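Long-range contact in uncharacterized protein (Nostoc punctiforme, PDB 2QDR), which is of unknown function, but has the double-stranded beta-helix fold of the cupins and is a putative dioxygenase: residues D229-Y243 against D259-H273. Sequence-based numbering, arbitrary orientation.
Sequences DNKYQMIQPYNEEGY and DHYWYCPSFSTLPRH
Two antiparallel strand pairs of a cupin-type double-stranded beta-helix meet here, with Met234 facing Leu270 in one and Gly242 facing Trp262 in the other. The pair 240-243 with 260-264 belongs to one sheet, and 233-236 with 268-270 to a second. Both segments bend, one through an inverse gamma turn at Pro237, the other through a type II turn from Pro265 to Ser268. At the bend Phe267 N donates to Gln236 O (2.8 Å), and Pro237 CA lies over the Phe267 ring in a CH-pi contact. That ring also meets Phe183 of a second subunit.

The side chains of Glu240, Trp262, Cys264 and Leu270 share a face with that of Gln236. Trp262 CG sits between its backbone N and carbonyl carbon (chi1 66°), which lays the indole across the neighbouring strand. Gly242 CA makes a CH-pi contact over the six-membered ring of Trp262, 3.6 Å from its centroid. Glu240 OE2 takes a weak bond from Trp262 NE1 (3.3 Å), with carboxylate and indole planes steeply inclined. An alanine in place of Trp262 would probably uncover Gly242 and deprive Glu240 of its indole N-H partner. His273 is modelled with a covalent link from NE2 to an unidentified ligand.

On the other face, Tyr261 OH donates to Glu241 OE1 (2.5 Å), which lies at the edge of the Tyr261 ring, in its plane. Glu241 OE2 turns to Arg284 and Thr93. Tyr243 runs alongside Asp259, and its OH donates to Asp259 OD1 (3.0 Å) from above the carboxylate plane. At the opposite end Arg272, extended from CG to NE, forms a salt bridge with Asp229. Asp229 OD1 is gripped twice: Arg272 NE approaches its syn lone pair (3.1 Å), and Lys231 N closes an Asx turn from above the carboxylate plane.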
# COMPACT_ATOMS: atom_id res chain seq x y z
N ASP A 229 6.73 25.90 3.72
CA ASP A 229 6.05 27.00 3.06
C ASP A 229 4.67 26.52 2.59
O ASP A 229 4.58 25.84 1.57
CB ASP A 229 6.91 27.53 1.90
CG ASP A 229 6.33 28.79 1.26
OD1 ASP A 229 5.25 29.25 1.67
OD2 ASP A 229 6.98 29.34 0.35
N ASN A 230 3.61 26.90 3.30
CA ASN A 230 2.23 26.46 2.91
C ASN A 230 1.70 27.14 1.62
O ASN A 230 0.60 26.83 1.19
CB ASN A 230 1.21 26.58 4.06
CG ASN A 230 0.94 27.99 4.48
OD1 ASN A 230 1.38 28.96 3.85
ND2 ASN A 230 0.22 28.13 5.57
N LYS A 231 2.41 28.15 1.13
CA LYS A 231 2.13 28.85 -0.15
C LYS A 231 0.98 29.83 -0.21
O LYS A 231 1.13 30.87 -0.83
CB LYS A 231 2.03 27.80 -1.31
CG LYS A 231 3.35 27.02 -1.46
CD LYS A 231 3.18 25.61 -2.03
CE LYS A 231 4.48 24.82 -1.83
NZ LYS A 231 4.34 23.38 -2.16
N TYR A 232 -0.15 29.52 0.43
CA TYR A 232 -1.33 30.38 0.36
C TYR A 232 -1.87 30.74 1.74
O TYR A 232 -1.36 30.30 2.76
CB TYR A 232 -2.41 29.61 -0.40
CG TYR A 232 -1.88 28.73 -1.51
CD1 TYR A 232 -1.32 29.26 -2.67
CD2 TYR A 232 -1.94 27.33 -1.40
CE1 TYR A 232 -0.82 28.44 -3.68
CE2 TYR A 232 -1.45 26.51 -2.41
CZ TYR A 232 -0.90 27.06 -3.54
OH TYR A 232 -0.42 26.23 -4.54
N GLN A 233 -2.90 31.58 1.76
CA GLN A 233 -3.56 31.96 3.00
C GLN A 233 -4.54 30.83 3.28
O GLN A 233 -4.77 29.99 2.41
CB GLN A 233 -4.29 33.29 2.90
CG GLN A 233 -3.39 34.46 2.51
CD GLN A 233 -4.12 35.79 2.49
OE1 GLN A 233 -4.91 36.11 3.38
NE2 GLN A 233 -3.80 36.61 1.50
N MSE A 234 -5.12 30.82 4.48
CA MSE A 234 -6.09 29.79 4.86
C MSE A 234 -7.32 30.31 5.59
O MSE A 234 -7.23 30.90 6.66
CB MSE A 234 -5.45 28.75 5.77
CG MSE A 234 -4.38 27.91 5.13
SE MSE A 234 -3.67 26.77 6.55
CE MSE A 234 -2.23 26.09 5.72
N ILE A 235 -8.48 30.07 5.00
CA ILE A 235 -9.75 30.45 5.59
C ILE A 235 -10.05 29.25 6.51
O ILE A 235 -10.15 28.11 6.05
CB ILE A 235 -10.83 30.71 4.54
CG1 ILE A 235 -10.37 31.84 3.61
CG2 ILE A 235 -12.16 31.03 5.24
CD1 ILE A 235 -11.21 32.02 2.38
N GLN A 236 -10.12 29.53 7.81
CA GLN A 236 -10.33 28.51 8.83
C GLN A 236 -11.72 28.59 9.46
O GLN A 236 -11.89 29.28 10.46
CB GLN A 236 -9.24 28.64 9.90
CG GLN A 236 -7.83 28.33 9.36
CD GLN A 236 -6.73 28.33 10.43
OE1 GLN A 236 -6.98 28.59 11.61
NE2 GLN A 236 -5.51 28.03 10.02
N PRO A 237 -12.74 27.89 8.90
CA PRO A 237 -14.10 27.89 9.48
C PRO A 237 -14.22 27.05 10.78
O PRO A 237 -15.04 26.15 10.87
CB PRO A 237 -14.94 27.30 8.34
CG PRO A 237 -14.04 26.35 7.72
CD PRO A 237 -12.73 27.12 7.65
N TYR A 238 -13.43 27.41 11.79
CA TYR A 238 -13.40 26.70 13.06
C TYR A 238 -12.54 27.47 14.04
O TYR A 238 -11.79 28.35 13.63
CB TYR A 238 -12.83 25.28 12.86
CG TYR A 238 -11.47 25.25 12.17
CD1 TYR A 238 -10.29 25.32 12.91
CD2 TYR A 238 -11.37 25.16 10.79
CE1 TYR A 238 -9.05 25.30 12.28
CE2 TYR A 238 -10.13 25.14 10.16
CZ TYR A 238 -8.97 25.20 10.91
OH TYR A 238 -7.74 25.18 10.29
N ASN A 239 -12.65 27.16 15.33
CA ASN A 239 -11.84 27.82 16.36
C ASN A 239 -10.58 27.02 16.57
O ASN A 239 -10.63 25.79 16.59
CB ASN A 239 -12.57 27.95 17.68
CG ASN A 239 -13.79 28.83 17.59
OD1 ASN A 239 -13.74 29.94 17.07
ND2 ASN A 239 -14.89 28.37 18.18
N GLU A 240 -9.45 27.72 16.72
CA GLU A 240 -8.13 27.13 16.95
C GLU A 240 -7.29 28.02 17.84
O GLU A 240 -7.38 29.26 17.77
CB GLU A 240 -7.39 26.94 15.62
CG GLU A 240 -5.89 26.48 15.72
CD GLU A 240 -5.17 26.45 14.36
OE1 GLU A 240 -5.84 26.44 13.30
OE2 GLU A 240 -3.92 26.42 14.36
N GLU A 241 -6.48 27.40 18.70
CA GLU A 241 -5.55 28.13 19.54
C GLU A 241 -4.32 27.27 19.60
O GLU A 241 -4.39 26.09 19.30
CB GLU A 241 -6.07 28.41 20.95
CG GLU A 241 -6.25 27.20 21.87
CD GLU A 241 -6.57 27.60 23.32
OE1 GLU A 241 -7.02 28.73 23.58
OE2 GLU A 241 -6.36 26.76 24.20
N GLY A 242 -3.20 27.87 19.98
CA GLY A 242 -1.97 27.10 20.09
C GLY A 242 -0.85 27.84 20.77
O GLY A 242 -0.92 29.06 20.93
N TYR A 243 0.18 27.09 21.16
CA TYR A 243 1.34 27.63 21.85
C TYR A 243 2.59 27.06 21.21
O TYR A 243 2.65 25.85 20.94
CB TYR A 243 1.26 27.21 23.30
CG TYR A 243 2.21 27.88 24.26
CD1 TYR A 243 3.47 27.36 24.50
CD2 TYR A 243 1.81 28.99 24.99
CE1 TYR A 243 4.33 27.96 25.41
CE2 TYR A 243 2.65 29.59 25.91
CZ TYR A 243 3.91 29.08 26.13
OH TYR A 243 4.74 29.70 27.04
N ASP A 259 7.25 30.25 23.33
CA ASP A 259 6.36 30.93 24.29
C ASP A 259 5.32 31.91 23.68
O ASP A 259 4.63 32.59 24.42
CB ASP A 259 7.16 31.59 25.46
CG ASP A 259 8.00 30.59 26.25
OD1 ASP A 259 7.62 29.41 26.39
OD2 ASP A 259 9.05 30.99 26.77
N HIS A 260 5.20 31.95 22.35
CA HIS A 260 4.18 32.79 21.69
C HIS A 260 2.92 31.95 21.59
O HIS A 260 2.98 30.73 21.43
CB HIS A 260 4.61 33.31 20.33
CG HIS A 260 5.60 34.43 20.39
ND1 HIS A 260 5.32 35.70 19.93
CD2 HIS A 260 6.84 34.50 20.94
CE1 HIS A 260 6.36 36.48 20.13
NE2 HIS A 260 7.30 35.78 20.76
N TYR A 261 1.78 32.60 21.68
CA TYR A 261 0.48 31.95 21.62
C TYR A 261 -0.43 32.59 20.58
O TYR A 261 -0.24 33.76 20.23
CB TYR A 261 -0.16 32.05 23.01
CG TYR A 261 -1.63 31.67 23.12
CD1 TYR A 261 -2.61 32.62 22.92
CD2 TYR A 261 -2.02 30.38 23.47
CE1 TYR A 261 -3.93 32.32 23.02
CE2 TYR A 261 -3.37 30.06 23.58
CZ TYR A 261 -4.32 31.05 23.36
OH TYR A 261 -5.66 30.78 23.46
N TRP A 262 -1.39 31.82 20.09
CA TRP A 262 -2.35 32.36 19.13
C TRP A 262 -3.78 31.91 19.42
O TRP A 262 -4.02 30.95 20.16
CB TRP A 262 -1.97 32.01 17.69
CG TRP A 262 -2.02 30.59 17.32
CD1 TRP A 262 -3.08 29.92 16.81
CD2 TRP A 262 -0.94 29.67 17.37
NE1 TRP A 262 -2.73 28.62 16.55
CE2 TRP A 262 -1.42 28.44 16.89
CE3 TRP A 262 0.40 29.76 17.79
CZ2 TRP A 262 -0.62 27.31 16.80
CZ3 TRP A 262 1.18 28.64 17.71
CH2 TRP A 262 0.68 27.43 17.22
N TYR A 263 -4.71 32.66 18.82
CA TYR A 263 -6.14 32.43 18.92
C TYR A 263 -6.76 32.87 17.60
O TYR A 263 -6.63 34.02 17.22
CB TYR A 263 -6.77 33.18 20.09
CG TYR A 263 -8.27 33.06 20.12
CD1 TYR A 263 -8.88 31.89 20.54
CD2 TYR A 263 -9.09 34.12 19.73
CE1 TYR A 263 -10.27 31.76 20.57
CE2 TYR A 263 -10.49 34.01 19.75
CZ TYR A 263 -11.07 32.83 20.17
OH TYR A 263 -12.44 32.71 20.21
N CYS A 264 -7.41 31.94 16.92
CA CYS A 264 -8.03 32.19 15.65
C CYS A 264 -9.47 31.74 15.74
O CYS A 264 -9.73 30.53 15.65
CB CYS A 264 -7.29 31.40 14.57
SG CYS A 264 -5.52 31.76 14.55
N PRO A 265 -10.42 32.68 15.92
CA PRO A 265 -11.81 32.24 16.01
C PRO A 265 -12.33 31.79 14.64
O PRO A 265 -11.63 31.93 13.64
CB PRO A 265 -12.55 33.47 16.53
CG PRO A 265 -11.78 34.60 16.02
CD PRO A 265 -10.33 34.15 16.04
N SER A 266 -13.54 31.27 14.61
CA SER A 266 -14.13 30.78 13.38
C SER A 266 -14.15 31.79 12.23
O SER A 266 -14.47 32.95 12.44
CB SER A 266 -15.53 30.25 13.66
OG SER A 266 -15.42 29.17 14.57
N PHE A 267 -13.74 31.32 11.06
CA PHE A 267 -13.68 32.09 9.79
C PHE A 267 -12.57 33.15 9.72
O PHE A 267 -12.72 34.16 9.03
CB PHE A 267 -15.06 32.68 9.41
CG PHE A 267 -16.16 31.65 9.40
CD1 PHE A 267 -16.30 30.76 8.34
CD2 PHE A 267 -17.07 31.57 10.47
CE1 PHE A 267 -17.31 29.80 8.34
CE2 PHE A 267 -18.10 30.62 10.47
CZ PHE A 267 -18.21 29.73 9.41
N SER A 268 -11.46 32.91 10.42
CA SER A 268 -10.31 33.80 10.37
C SER A 268 -9.56 33.46 9.09
O SER A 268 -9.65 32.34 8.60
CB SER A 268 -9.38 33.57 11.56
OG SER A 268 -10.04 33.80 12.78
N THR A 269 -8.84 34.43 8.55
CA THR A 269 -8.08 34.24 7.32
C THR A 269 -6.60 34.31 7.67
O THR A 269 -6.02 35.40 7.74
CB THR A 269 -8.49 35.28 6.27
OG1 THR A 269 -9.90 35.19 6.05
CG2 THR A 269 -7.74 35.05 4.95
N LEU A 270 -6.00 33.14 7.90
CA LEU A 270 -4.59 33.08 8.30
C LEU A 270 -3.62 33.32 7.15
O LEU A 270 -3.74 32.69 6.10
CB LEU A 270 -4.25 31.74 8.98
CG LEU A 270 -4.67 31.63 10.46
CD1 LEU A 270 -3.75 32.46 11.38
CD2 LEU A 270 -6.15 32.01 10.71
N PRO A 271 -2.64 34.23 7.35
CA PRO A 271 -1.65 34.47 6.29
C PRO A 271 -0.75 33.28 5.99
O PRO A 271 -0.84 32.25 6.65
CB PRO A 271 -0.78 35.60 6.87
CG PRO A 271 -1.58 36.23 7.95
CD PRO A 271 -2.41 35.13 8.50
N ARG A 272 0.11 33.45 5.00
CA ARG A 272 1.03 32.41 4.57
C ARG A 272 1.99 32.07 5.71
O ARG A 272 2.42 32.97 6.42
CB ARG A 272 1.80 32.93 3.37
CG ARG A 272 2.72 31.97 2.67
CD ARG A 272 3.38 32.71 1.49
NE ARG A 272 4.00 31.80 0.55
CZ ARG A 272 4.62 32.14 -0.59
NH1 ARG A 272 4.74 33.41 -0.97
NH2 ARG A 272 5.13 31.20 -1.37
N HIS A 273 2.28 30.78 5.88
CA HIS A 273 3.18 30.27 6.90
C HIS A 273 4.51 29.88 6.29
O HIS A 273 4.53 29.09 5.34
CB HIS A 273 2.63 29.02 7.56
CG HIS A 273 1.46 29.26 8.47
ND1 HIS A 273 0.23 29.71 8.02
CD2 HIS A 273 1.31 29.00 9.79
CE1 HIS A 273 -0.61 29.78 9.04
NE2 HIS A 273 0.02 29.34 10.12
O HOH W 1 -1.79 30.15 5.41